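Local coordinates for protein interpain A (Prevotella intermedia, PDB 3BB7) that probably acts as a cysteine peptidase of the C10 family, captured here as a precursor fragment that joins part of the propeptide to the protease domain, at residues L90-G95 with V124-K129; F269-Y274 with G278-N283; C189-A192 with Q196-G199; G115-A120 with A206-C211. The protein carries 1 engineered substitution. All coordinates share one frame; numbering follows the deposited sequence.

Contact 1. Residues L90-G95 with V124-K129; sequences LTTTWG and VLNYFK. Unlike the reference sequence in segment 124-129: V124 (reference Ala).
The indole of W94 and the carboxamide of N126 form the tight part of this contact. W94 CH2 lies 3.6 Å from N126 CB and equally close to N126 CG, so the outer corner of the six-membered ring meets the root of the amide. The two side chains cross at about a right angle, with the ring and amide planes 38° apart. N126 reaches the ring with CG anti to its backbone N (chi1 -180°). On the same patch the methyl of T92 serves two neighbours: T92 CG2 is 3.4 Å from N126 ND2 and also sits 3.3 Å above the W94 ring plane, offset toward its rim. T92 OG1 points to other partners, bonding Q123 OE1 and accepting from a water at 2.8 Å. That water in turn takes a hydrogen bond from N126 ND2 at 3.1 Å, so the amide and the hydroxyl are joined indirectly.

The looser side is formed by L90 and the partly exposed Y127, where L90 CD1 touches Y127 CB at 3.8 Å and reaches the ring only obliquely. In total 236 Å² is buried, a little over half of it from L90 and N126. The loop has its own supports: W94 NE1 bonds K167 O, and the W94 ring packs on V182, L185 and M186. Helix 116-128 lies between helix 176-192 and the sheet, with L125 on C189 and V124 on V270 of strand 267-274.

Contact 2. Residues F269-Y274 with G278-N283; sequences FVIDGY and GLVSVN
Strands 269-274 and 280-283 run antiparallel, their axes 4.2 Å apart at closest and 152° between directions, as a beta hairpin in the main sheet of the C10 protease domain. V270 and N283 form a hydrogen-bonded pair: V270 N reaches N283 O at 3.0 Å, nearly straight, and N283 N returns to V270 O. I271 faces V282 and Y274 faces V280, both non-hydrogen-bonded pairs. Between these pairs the first strand has two residues, D272 and G273, against the single S281, a register that marks a beta bulge; D272 N donates to S281 O there, while S281 N bonds G273 O from well above the carbonyl plane.

On one face I271 CG2 packs on V280 CB at 3.8 Å, against L245 and V241 of helix 234-246. F269 CD1 meets V282 CG1 at 3.6 Å, near the predicted catalytic H267. V270, on the opposite face, rests on A120.

The polar centre is D272. Its OD1 takes bonds from L90 N and from a water that accepts from N283 ND2, which also bonds T92 O. Turned between backbone N and carbonyl carbon (chi1 69°), the carboxylate brings OD2 to S281 OG, which donates at 2.6 Å from the syn side, 24° out of the carboxylate plane.

Contact 3. Residues C189-A192 with Q196-G199; sequences CGVA and QYGG
The end of helix 176-192 and the loop after it make this contact, within the C10 protease domain. Y197 spans the gap from the loop: its CA is 8.5 Å from that of G190, the nearest pair of CA atoms, yet Y197 OH reaches to 3.4 Å from G190 CA. The touch is made by the end of the phenol, and the angle at OH between CZ and G190 CA is about 128°, so the helix is met off the line of the C-O bond. Y197 has CG anti to the carbonyl carbon and beside the backbone N (chi1 -81°), which carries the ring across to the helix.

With no side chain on G190, the phenol oxygen comes right up to the helix backbone; the place a CB would take on G190 is only about 2.1 Å from Y197 OH, a clash. V191 N stands 3.7 Å from Y197 OH, too long to count as a hydrogen bond, and V191 CG2 lies 4.3 Å from the same oxygen. The interaction is therefore van der Waals in kind and small, burying 91 Å² in all.

V191 and Y197 both pack on the antiparallel pair of strands 138-142 and 150-154: I152 touches both, and V140 also meets Y197. G198 N is bonded to S204 OG. The arrangement is that of a tyrosine hydroxyl packed against the backbone of a helical glycine.

Contact 4. Residues G115-A120 with A206-C211; sequences GAVATA and AYMTDC. Engineered in segment 115-120: A116 (natural residue Cys).
V117 carries the contact, meeting A206, M208 and C211 across the approach of two helix N-termini. These meetings are apolar, apart from a van der Waals contact of V117 CG2 with A206 O. A chi1 of 170° sets CG1 of V117 opposite the backbone N, and this branch points to C211, lying 3.8 Å from C211 SG and 3.9 Å from C211 CB. The other branch serves two neighbours: V117 CG2 is 3.8 Å from M208 CE and as far from the carbonyl O of A206. Shared by both branches, V117 CB is 4.1 Å from A206 CB, at the point where the CA atoms come nearest, V117 CA to A206 CA 6.4 Å. A kink at chi2 (-65°) brings the M208 methyl back toward the valine, and the two side chains run antiparallel alongside each other. All four residues are buried, V117 contributing 101 Å² of the 187 Å² buried in total.

The backbone bonds lie within the segments. G115 and Y207 each occupy an N-cap position, with T119 N bonded to G115 O at 3.0 Å and C211 N to Y207 O. A116, just after the first cap, is an engineered alanine at the position predicted as the catalytic nucleophile, a cysteine in the natural protein; it opens the helix, as the nucleophile does in papain-like peptidases.

Around the contact, C189 of helix 176-192 packs on A118. A268 of strand 267-274 touches A116, V117 and M208, and M208 also meets Y226 of strand 225-228, so the starts of helices 116-128 and 208-218 both pack on the sheet.

Overall arrangement
From the N terminus, contact 1 comes first, closing the excursion between the loop 90-95 and the end of helix 116-128. Contact 4 opens at the start of that helix, before contact 1 has closed, so the two cross; they share the helix, and G95 O bonds T119 OG1. Contact 4 then spans a long stretch to helix 208-218, and contact 3 lies wholly within it, a short closure after helix 176-192 that touches it where G190 N meets A118 CB. Contact 2 follows last as a local hairpin. Its strands return to contact 1 through polar bonds to the loop 90-95, and strand 267-274 meets contact 4 by packing on helix 116-128.

Contact 1. Residues L90-G95 with V124-K129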
loop_
_atom_site.group_PDB
_atom_site.type_symbol
_atom_site.label_atom_id
_atom_site.label_comp_id
_atom_site.label_asym_id
_atom_site.label_seq_id
_atom_site.Cartn_x
_atom_site.Cartn_y
_atom_site.Cartn_z
ATOM N N LEU A 90 -9.224 4.906 -5.760
ATOM C CA LEU A 90 -8.143 5.777 -6.224
ATOM C C LEU A 90 -8.062 5.821 -7.759
ATOM O O LEU A 90 -8.429 4.848 -8.454
ATOM C CB LEU A 90 -6.807 5.245 -5.690
ATOM C CG LEU A 90 -6.279 5.672 -4.321
ATOM C CD1 LEU A 90 -7.254 5.963 -3.192
ATOM C CD2 LEU A 90 -5.139 4.719 -3.910
ATOM N N THR A 91 -7.545 6.940 -8.293
ATOM C CA THR A 91 -7.302 7.042 -9.748
ATOM C C THR A 91 -5.809 7.148 -10.082
ATOM O O THR A 91 -5.422 7.160 -11.255
ATOM C CB THR A 91 -8.030 8.268 -10.323
ATOM O OG1 THR A 91 -7.652 9.442 -9.592
ATOM C CG2 THR A 91 -9.565 8.054 -10.197
ATOM N N THR A 92 -4.975 7.236 -9.043
ATOM C CA THR A 92 -3.556 7.441 -9.240
ATOM C C THR A 92 -2.824 6.098 -9.364
ATOM O O THR A 92 -3.286 5.062 -8.868
ATOM C CB THR A 92 -2.953 8.213 -8.061
ATOM O OG1 THR A 92 -3.340 7.582 -6.825
ATOM C CG2 THR A 92 -3.420 9.645 -8.070
ATOM N N THR A 93 -1.675 6.127 -10.032
ATOM C CA THR A 93 -0.809 4.973 -10.117
ATOM C C THR A 93 0.610 5.390 -9.755
ATOM O O THR A 93 1.536 5.306 -10.555
ATOM C CB THR A 93 -0.855 4.315 -11.518
ATOM O OG1 THR A 93 -0.732 5.321 -12.528
ATOM C CG2 THR A 93 -2.164 3.564 -11.694
ATOM N N TRP A 94 0.773 5.853 -8.523
ATOM C CA TRP A 94 2.049 6.439 -8.131
ATOM C C TRP A 94 3.105 5.416 -7.734
ATOM O O TRP A 94 2.797 4.223 -7.600
ATOM C CB TRP A 94 1.807 7.480 -7.027
ATOM C CG TRP A 94 1.023 8.678 -7.540
ATOM C CD1 TRP A 94 0.696 8.952 -8.844
ATOM C CD2 TRP A 94 0.537 9.776 -6.768
ATOM N NE1 TRP A 94 0.041 10.165 -8.936
ATOM C CE2 TRP A 94 -0.095 10.678 -7.674
ATOM C CE3 TRP A 94 0.515 10.073 -5.387
ATOM C CZ2 TRP A 94 -0.726 11.849 -7.252
ATOM C CZ3 TRP A 94 -0.087 11.257 -4.964
ATOM C CH2 TRP A 94 -0.711 12.127 -5.899
ATOM N N GLY A 95 4.350 5.868 -7.599
ATOM C CA GLY A 95 5.455 4.989 -7.295
ATOM C C GLY A 95 6.454 5.688 -6.387
ATOM O O GLY A 95 6.086 6.640 -5.660
ATOM N N VAL A 124 -3.494 8.250 -0.605
ATOM C CA VAL A 124 -4.701 8.467 0.185
ATOM C C VAL A 124 -4.976 9.959 0.411
ATOM O O VAL A 124 -6.111 10.392 0.254
ATOM C CB VAL A 124 -4.620 7.684 1.515
ATOM C CG1 VAL A 124 -5.857 8.016 2.430
ATOM C CG2 VAL A 124 -4.596 6.190 1.210
ATOM N N LEU A 125 -3.966 10.754 0.761
ATOM C CA LEU A 125 -4.197 12.207 0.937
ATOM C C LEU A 125 -4.689 12.856 -0.350
ATOM O O LEU A 125 -5.612 13.689 -0.337
ATOM C CB LEU A 125 -2.914 12.895 1.400
ATOM C CG LEU A 125 -2.751 12.945 2.939
ATOM C CD1 LEU A 125 -3.066 11.609 3.649
ATOM C CD2 LEU A 125 -1.409 13.521 3.371
ATOM N N ASN A 126 -4.140 12.435 -1.482
ATOM C CA ASN A 126 -4.561 12.997 -2.747
ATOM C C ASN A 126 -6.020 12.633 -3.065
ATOM O O ASN A 126 -6.751 13.401 -3.682
ATOM C CB ASN A 126 -3.669 12.509 -3.896
ATOM C CG ASN A 126 -4.104 13.104 -5.228
ATOM O OD1 ASN A 126 -4.036 14.331 -5.437
ATOM N ND2 ASN A 126 -4.554 12.239 -6.135
ATOM N N TYR A 127 -6.436 11.426 -2.687
ATOM C CA TYR A 127 -7.841 11.033 -2.874
ATOM C C TYR A 127 -8.774 12.040 -2.180
ATOM O O TYR A 127 -9.815 12.460 -2.743
ATOM C CB TYR A 127 -8.055 9.606 -2.356
ATOM C CG TYR A 127 -9.517 9.237 -2.374
ATOM C CD1 TYR A 127 -10.156 8.897 -3.576
ATOM C CD2 TYR A 127 -10.271 9.296 -1.211
ATOM C CE1 TYR A 127 -11.516 8.581 -3.601
ATOM C CE2 TYR A 127 -11.672 8.981 -1.222
ATOM C CZ TYR A 127 -12.264 8.621 -2.422
ATOM O OH TYR A 127 -13.614 8.346 -2.493
ATOM N N PHE A 128 -8.407 12.449 -0.961
ATOM C CA PHE A 128 -9.218 13.419 -0.205
ATOM C C PHE A 128 -8.976 14.872 -0.536
ATOM O O PHE A 128 -9.798 15.725 -0.178
ATOM C CB PHE A 128 -8.973 13.213 1.291
ATOM C CG PHE A 128 -9.549 11.913 1.808
ATOM C CD1 PHE A 128 -10.938 11.732 1.847
ATOM C CD2 PHE A 128 -8.715 10.879 2.194
ATOM C CE1 PHE A 128 -11.500 10.544 2.310
ATOM C CE2 PHE A 128 -9.258 9.652 2.637
ATOM C CZ PHE A 128 -10.640 9.502 2.699
ATOM N N LYS A 129 -7.856 15.162 -1.204
ATOM C CA LYS A 129 -7.435 16.536 -1.492
ATOM C C LYS A 129 -7.413 17.362 -0.201
ATOM O O LYS A 129 -7.964 18.473 -0.119
ATOM C CB LYS A 129 -8.289 17.185 -2.583
ATOM C CG LYS A 129 -8.024 16.543 -3.927
ATOM C CD LYS A 129 -9.122 16.844 -4.917
ATOM C CE LYS A 129 -9.000 15.873 -6.092
ATOM N NZ LYS A 129 -8.233 14.615 -5.745
HETATM O O HOH W 1 -4.725 9.339 -5.155
#

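Contact 2. Residues F269-Y274 with G278-N283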
loop_
_atom_site.group_PDB
_atom_site.type_symbol
_atom_site.label_atom_id
_atom_site.label_comp_id
_atom_site.label_asym_id
_atom_site.label_seq_id
_atom_site.Cartn_x
_atom_site.Cartn_y
_atom_site.Cartn_z
ATOM N N PHE A 269 0.809 -0.332 0.971
ATOM C CA PHE A 269 -0.041 -0.198 -0.176
ATOM C C PHE A 269 -1.341 0.394 0.311
ATOM O O PHE A 269 -1.518 0.623 1.525
ATOM C CB PHE A 269 -0.236 -1.553 -0.896
ATOM C CG PHE A 269 -0.661 -2.705 0.004
ATOM C CD1 PHE A 269 -2.018 -2.976 0.263
ATOM C CD2 PHE A 269 0.296 -3.549 0.555
ATOM C CE1 PHE A 269 -2.395 -4.069 1.056
ATOM C CE2 PHE A 269 -0.091 -4.653 1.347
ATOM C CZ PHE A 269 -1.420 -4.883 1.603
ATOM N N VAL A 270 -2.248 0.642 -0.627
ATOM C CA VAL A 270 -3.560 1.177 -0.286
ATOM C C VAL A 270 -4.637 0.141 -0.600
ATOM O O VAL A 270 -4.633 -0.450 -1.703
ATOM C CB VAL A 270 -3.879 2.510 -1.021
ATOM C CG1 VAL A 270 -5.239 3.064 -0.595
ATOM C CG2 VAL A 270 -2.753 3.501 -0.767
ATOM N N ILE A 271 -5.547 -0.079 0.354
ATOM C CA ILE A 271 -6.787 -0.825 0.038
ATOM C C ILE A 271 -7.825 0.210 -0.296
ATOM O O ILE A 271 -8.183 1.062 0.544
ATOM C CB ILE A 271 -7.285 -1.707 1.209
ATOM C CG1 ILE A 271 -6.249 -2.821 1.499
ATOM C CG2 ILE A 271 -8.727 -2.262 0.913
ATOM C CD1 ILE A 271 -6.563 -3.568 2.784
ATOM N N ASP A 272 -8.349 0.130 -1.507
ATOM C CA ASP A 272 -9.271 1.145 -1.974
ATOM C C ASP A 272 -10.574 0.598 -2.522
ATOM O O ASP A 272 -11.275 1.276 -3.266
ATOM C CB ASP A 272 -8.593 2.101 -2.966
ATOM C CG ASP A 272 -8.247 1.462 -4.277
ATOM O OD1 ASP A 272 -7.980 2.232 -5.231
ATOM O OD2 ASP A 272 -8.245 0.204 -4.387
ATOM N N GLY A 273 -10.938 -0.604 -2.086
ATOM C CA GLY A 273 -12.257 -1.160 -2.467
ATOM C C GLY A 273 -12.304 -2.621 -2.063
ATOM O O GLY A 273 -11.322 -3.175 -1.531
ATOM N N TYR A 274 -13.417 -3.270 -2.384
ATOM C CA TYR A 274 -13.563 -4.712 -2.195
ATOM C C TYR A 274 -14.683 -5.192 -3.076
ATOM O O TYR A 274 -15.543 -4.402 -3.484
ATOM C CB TYR A 274 -13.842 -5.088 -0.740
ATOM C CG TYR A 274 -15.095 -4.506 -0.105
ATOM C CD1 TYR A 274 -15.044 -3.344 0.656
ATOM C CD2 TYR A 274 -16.335 -5.130 -0.258
ATOM C CE1 TYR A 274 -16.188 -2.829 1.234
ATOM C CE2 TYR A 274 -17.479 -4.618 0.320
ATOM C CZ TYR A 274 -17.391 -3.479 1.092
ATOM O OH TYR A 274 -18.518 -2.965 1.675
ATOM N N GLY A 278 -15.190 -10.643 -1.267
ATOM C CA GLY A 278 -14.321 -10.245 -0.168
ATOM C C GLY A 278 -12.875 -9.972 -0.560
ATOM O O GLY A 278 -12.069 -9.617 0.306
ATOM N N LEU A 279 -12.510 -10.149 -1.841
ATOM C CA LEU A 279 -11.175 -9.655 -2.284
ATOM C C LEU A 279 -11.096 -8.137 -2.164
ATOM O O LEU A 279 -12.099 -7.431 -2.343
ATOM C CB LEU A 279 -10.877 -10.064 -3.733
ATOM C CG LEU A 279 -10.465 -11.525 -3.926
ATOM C CD1 LEU A 279 -11.617 -12.462 -3.666
ATOM C CD2 LEU A 279 -9.911 -11.671 -5.340
ATOM N N VAL A 280 -9.912 -7.619 -1.849
ATOM C CA VAL A 280 -9.756 -6.170 -1.709
ATOM C C VAL A 280 -9.046 -5.580 -2.929
ATOM O O VAL A 280 -8.143 -6.211 -3.500
ATOM C CB VAL A 280 -9.031 -5.808 -0.399
ATOM C CG1 VAL A 280 -9.905 -6.178 0.791
ATOM C CG2 VAL A 280 -7.650 -6.499 -0.306
ATOM N N SER A 281 -9.455 -4.377 -3.334
ATOM C CA SER A 281 -8.761 -3.641 -4.356
ATOM C C SER A 281 -7.499 -3.066 -3.763
ATOM O O SER A 281 -7.546 -2.381 -2.731
ATOM C CB SER A 281 -9.660 -2.526 -4.879
ATOM O OG SER A 281 -8.999 -1.768 -5.881
ATOM N N VAL A 282 -6.372 -3.340 -4.410
ATOM C CA VAL A 282 -5.053 -2.950 -3.913
ATOM C C VAL A 282 -4.322 -2.073 -4.934
ATOM O O VAL A 282 -4.258 -2.403 -6.134
ATOM C CB VAL A 282 -4.183 -4.171 -3.631
ATOM C CG1 VAL A 282 -2.790 -3.768 -3.136
ATOM C CG2 VAL A 282 -4.844 -5.117 -2.607
ATOM N N ASN A 283 -3.803 -0.955 -4.420
ATOM C CA ASN A 283 -2.883 -0.104 -5.156
ATOM C C ASN A 283 -1.524 -0.252 -4.502
ATOM O O ASN A 283 -1.320 0.230 -3.410
ATOM C CB ASN A 283 -3.380 1.339 -5.133
ATOM C CG ASN A 283 -2.553 2.250 -6.030
ATOM O OD1 ASN A 283 -1.325 2.221 -5.980
ATOM N ND2 ASN A 283 -3.233 3.028 -6.887
HETATM O O HOH W 2 -6.151 1.987 -7.157
#

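Contact 3. Residues C189-A192 with Q196-G199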
loop_
_atom_site.group_PDB
_atom_site.type_symbol
_atom_site.label_atom_id
_atom_site.label_comp_id
_atom_site.label_asym_id
_atom_site.label_seq_id
_atom_site.Cartn_x
_atom_site.Cartn_y
_atom_site.Cartn_z
ATOM N N CYS A 189 5.135 13.365 3.241
ATOM C CA CYS A 189 4.602 12.110 3.824
ATOM C C CYS A 189 5.722 11.283 4.421
ATOM O O CYS A 189 5.521 10.650 5.485
ATOM C CB CYS A 189 3.843 11.299 2.783
ATOM S SG CYS A 189 2.256 12.051 2.331
ATOM N N GLY A 190 6.881 11.248 3.750
ATOM C CA GLY A 190 8.027 10.508 4.319
ATOM C C GLY A 190 8.537 11.137 5.611
ATOM O O GLY A 190 8.739 10.443 6.630
ATOM N N VAL A 191 8.819 12.442 5.587
ATOM C CA VAL A 191 9.349 13.111 6.785
ATOM C C VAL A 191 8.361 12.956 7.957
ATOM O O VAL A 191 8.754 12.669 9.092
ATOM C CB VAL A 191 9.644 14.585 6.491
ATOM C CG1 VAL A 191 9.956 15.341 7.790
ATOM C CG2 VAL A 191 10.812 14.676 5.479
ATOM N N ALA A 192 7.068 13.135 7.687
ATOM C CA ALA A 192 6.023 12.950 8.723
ATOM C C ALA A 192 6.030 11.548 9.333
ATOM O O ALA A 192 5.685 11.385 10.513
ATOM C CB ALA A 192 4.671 13.243 8.169
ATOM N N GLN A 196 13.226 6.311 7.083
ATOM C CA GLN A 196 14.656 5.964 7.077
ATOM C C GLN A 196 14.957 5.787 5.595
ATOM O O GLN A 196 14.702 4.736 5.008
ATOM C CB GLN A 196 14.890 4.666 7.845
ATOM C CG GLN A 196 14.606 4.877 9.351
ATOM C CD GLN A 196 14.910 3.671 10.188
ATOM O OE1 GLN A 196 14.146 3.338 11.104
ATOM N NE2 GLN A 196 16.032 3.012 9.898
ATOM N N TYR A 197 15.521 6.824 4.987
ATOM C CA TYR A 197 15.636 6.872 3.537
ATOM C C TYR A 197 16.773 5.999 3.045
ATOM O O TYR A 197 17.825 5.842 3.707
ATOM C CB TYR A 197 15.851 8.299 3.077
ATOM C CG TYR A 197 14.560 9.087 3.008
ATOM C CD1 TYR A 197 14.264 10.054 3.966
ATOM C CD2 TYR A 197 13.645 8.883 1.980
ATOM C CE1 TYR A 197 13.050 10.794 3.931
ATOM C CE2 TYR A 197 12.445 9.619 1.915
ATOM C CZ TYR A 197 12.166 10.591 2.880
ATOM O OH TYR A 197 10.984 11.270 2.809
ATOM N N GLY A 198 16.604 5.467 1.833
ATOM C CA GLY A 198 17.679 4.694 1.204
ATOM C C GLY A 198 17.593 4.828 -0.298
ATOM O O GLY A 198 16.584 5.301 -0.823
ATOM N N GLY A 199 18.657 4.441 -0.993
ATOM C CA GLY A 199 18.643 4.441 -2.464
ATOM C C GLY A 199 17.849 3.294 -3.066
ATOM O O GLY A 199 17.275 2.485 -2.345
#

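Contact 4. Residues G115-A120 with A206-C211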
loop_
_atom_site.group_PDB
_atom_site.type_symbol
_atom_site.label_atom_id
_atom_site.label_comp_id
_atom_site.label_asym_id
_atom_site.label_seq_id
_atom_site.Cartn_x
_atom_site.Cartn_y
_atom_site.Cartn_z
ATOM N N GLY A 115 9.833 5.626 -0.401
ATOM C CA GLY A 115 9.368 4.670 0.640
ATOM C C GLY A 115 7.913 4.294 0.375
ATOM O O GLY A 115 7.077 5.154 0.046
ATOM N N ALA A 116 7.587 3.017 0.533
ATOM C CA ALA A 116 6.224 2.543 0.260
ATOM C C ALA A 116 5.203 3.209 1.149
ATOM O O ALA A 116 4.063 3.458 0.730
ATOM C CB ALA A 116 6.144 1.035 0.448
ATOM N N VAL A 117 5.584 3.500 2.395
ATOM C CA VAL A 117 4.636 4.156 3.318
ATOM C C VAL A 117 4.311 5.549 2.818
ATOM O O VAL A 117 3.153 5.970 2.858
ATOM C CB VAL A 117 5.195 4.190 4.778
ATOM C CG1 VAL A 117 4.354 5.065 5.685
ATOM C CG2 VAL A 117 5.249 2.749 5.313
ATOM N N ALA A 118 5.324 6.270 2.326
ATOM C CA ALA A 118 5.063 7.616 1.807
ATOM C C ALA A 118 4.201 7.567 0.561
ATOM O O ALA A 118 3.277 8.364 0.420
ATOM C CB ALA A 118 6.345 8.340 1.542
ATOM N N THR A 119 4.452 6.618 -0.343
ATOM C CA THR A 119 3.676 6.533 -1.574
ATOM C C THR A 119 2.203 6.176 -1.272
ATOM O O THR A 119 1.265 6.762 -1.874
ATOM C CB THR A 119 4.344 5.534 -2.517
ATOM O OG1 THR A 119 5.612 6.074 -2.911
ATOM C CG2 THR A 119 3.495 5.252 -3.742
ATOM N N ALA A 120 1.991 5.226 -0.359
ATOM C CA ALA A 120 0.623 4.867 0.012
ATOM C C ALA A 120 -0.084 6.061 0.687
ATOM O O ALA A 120 -1.199 6.415 0.310
ATOM C CB ALA A 120 0.640 3.655 0.951
ATOM N N ALA A 206 9.640 2.875 6.924
ATOM C CA ALA A 206 8.970 3.583 8.010
ATOM C C ALA A 206 8.024 2.651 8.750
ATOM O O ALA A 206 7.501 1.685 8.160
ATOM C CB ALA A 206 8.183 4.785 7.470
ATOM N N TYR A 207 7.787 2.980 10.024
ATOM C CA TYR A 207 6.842 2.233 10.862
ATOM C C TYR A 207 5.474 2.870 10.810
ATOM O O TYR A 207 5.348 4.097 10.839
ATOM C CB TYR A 207 7.325 2.195 12.311
ATOM C CG TYR A 207 8.663 1.513 12.454
ATOM C CD1 TYR A 207 9.814 2.255 12.697
ATOM C CD2 TYR A 207 8.776 0.130 12.323
ATOM C CE1 TYR A 207 11.078 1.600 12.826
ATOM C CE2 TYR A 207 10.011 -0.521 12.426
ATOM C CZ TYR A 207 11.147 0.227 12.686
ATOM O OH TYR A 207 12.372 -0.414 12.797
ATOM N N MET A 208 4.435 2.047 10.783
ATOM C CA MET A 208 3.070 2.574 10.701
ATOM C C MET A 208 2.678 3.384 11.912
ATOM O O MET A 208 1.898 4.316 11.795
ATOM C CB MET A 208 2.053 1.454 10.448
ATOM C CG MET A 208 2.159 0.902 9.073
ATOM S SD MET A 208 1.713 2.145 7.824
ATOM C CE MET A 208 1.972 1.147 6.371
ATOM N N THR A 209 3.264 3.082 13.070
ATOM C CA THR A 209 2.974 3.878 14.244
ATOM C C THR A 209 3.420 5.339 14.046
ATOM O O THR A 209 2.739 6.286 14.504
ATOM C CB THR A 209 3.623 3.269 15.498
ATOM O OG1 THR A 209 3.204 3.999 16.659
ATOM C CG2 THR A 209 5.156 3.279 15.429
ATOM N N ASP A 210 4.537 5.510 13.346
ATOM C CA ASP A 210 5.077 6.843 13.065
ATOM C C ASP A 210 4.271 7.520 11.959
ATOM O O ASP A 210 4.017 8.725 12.022
ATOM C CB ASP A 210 6.548 6.737 12.706
ATOM C CG ASP A 210 7.414 6.304 13.861
ATOM O OD1 ASP A 210 7.155 6.684 15.025
ATOM O OD2 ASP A 210 8.402 5.587 13.569
ATOM N N CYS A 211 3.823 6.740 10.971
ATOM C CA CYS A 211 2.944 7.272 9.943
ATOM C C CYS A 211 1.671 7.887 10.587
ATOM O O CYS A 211 1.346 9.062 10.332
ATOM C CB CYS A 211 2.604 6.163 8.948
ATOM S SG CYS A 211 1.493 6.664 7.625
#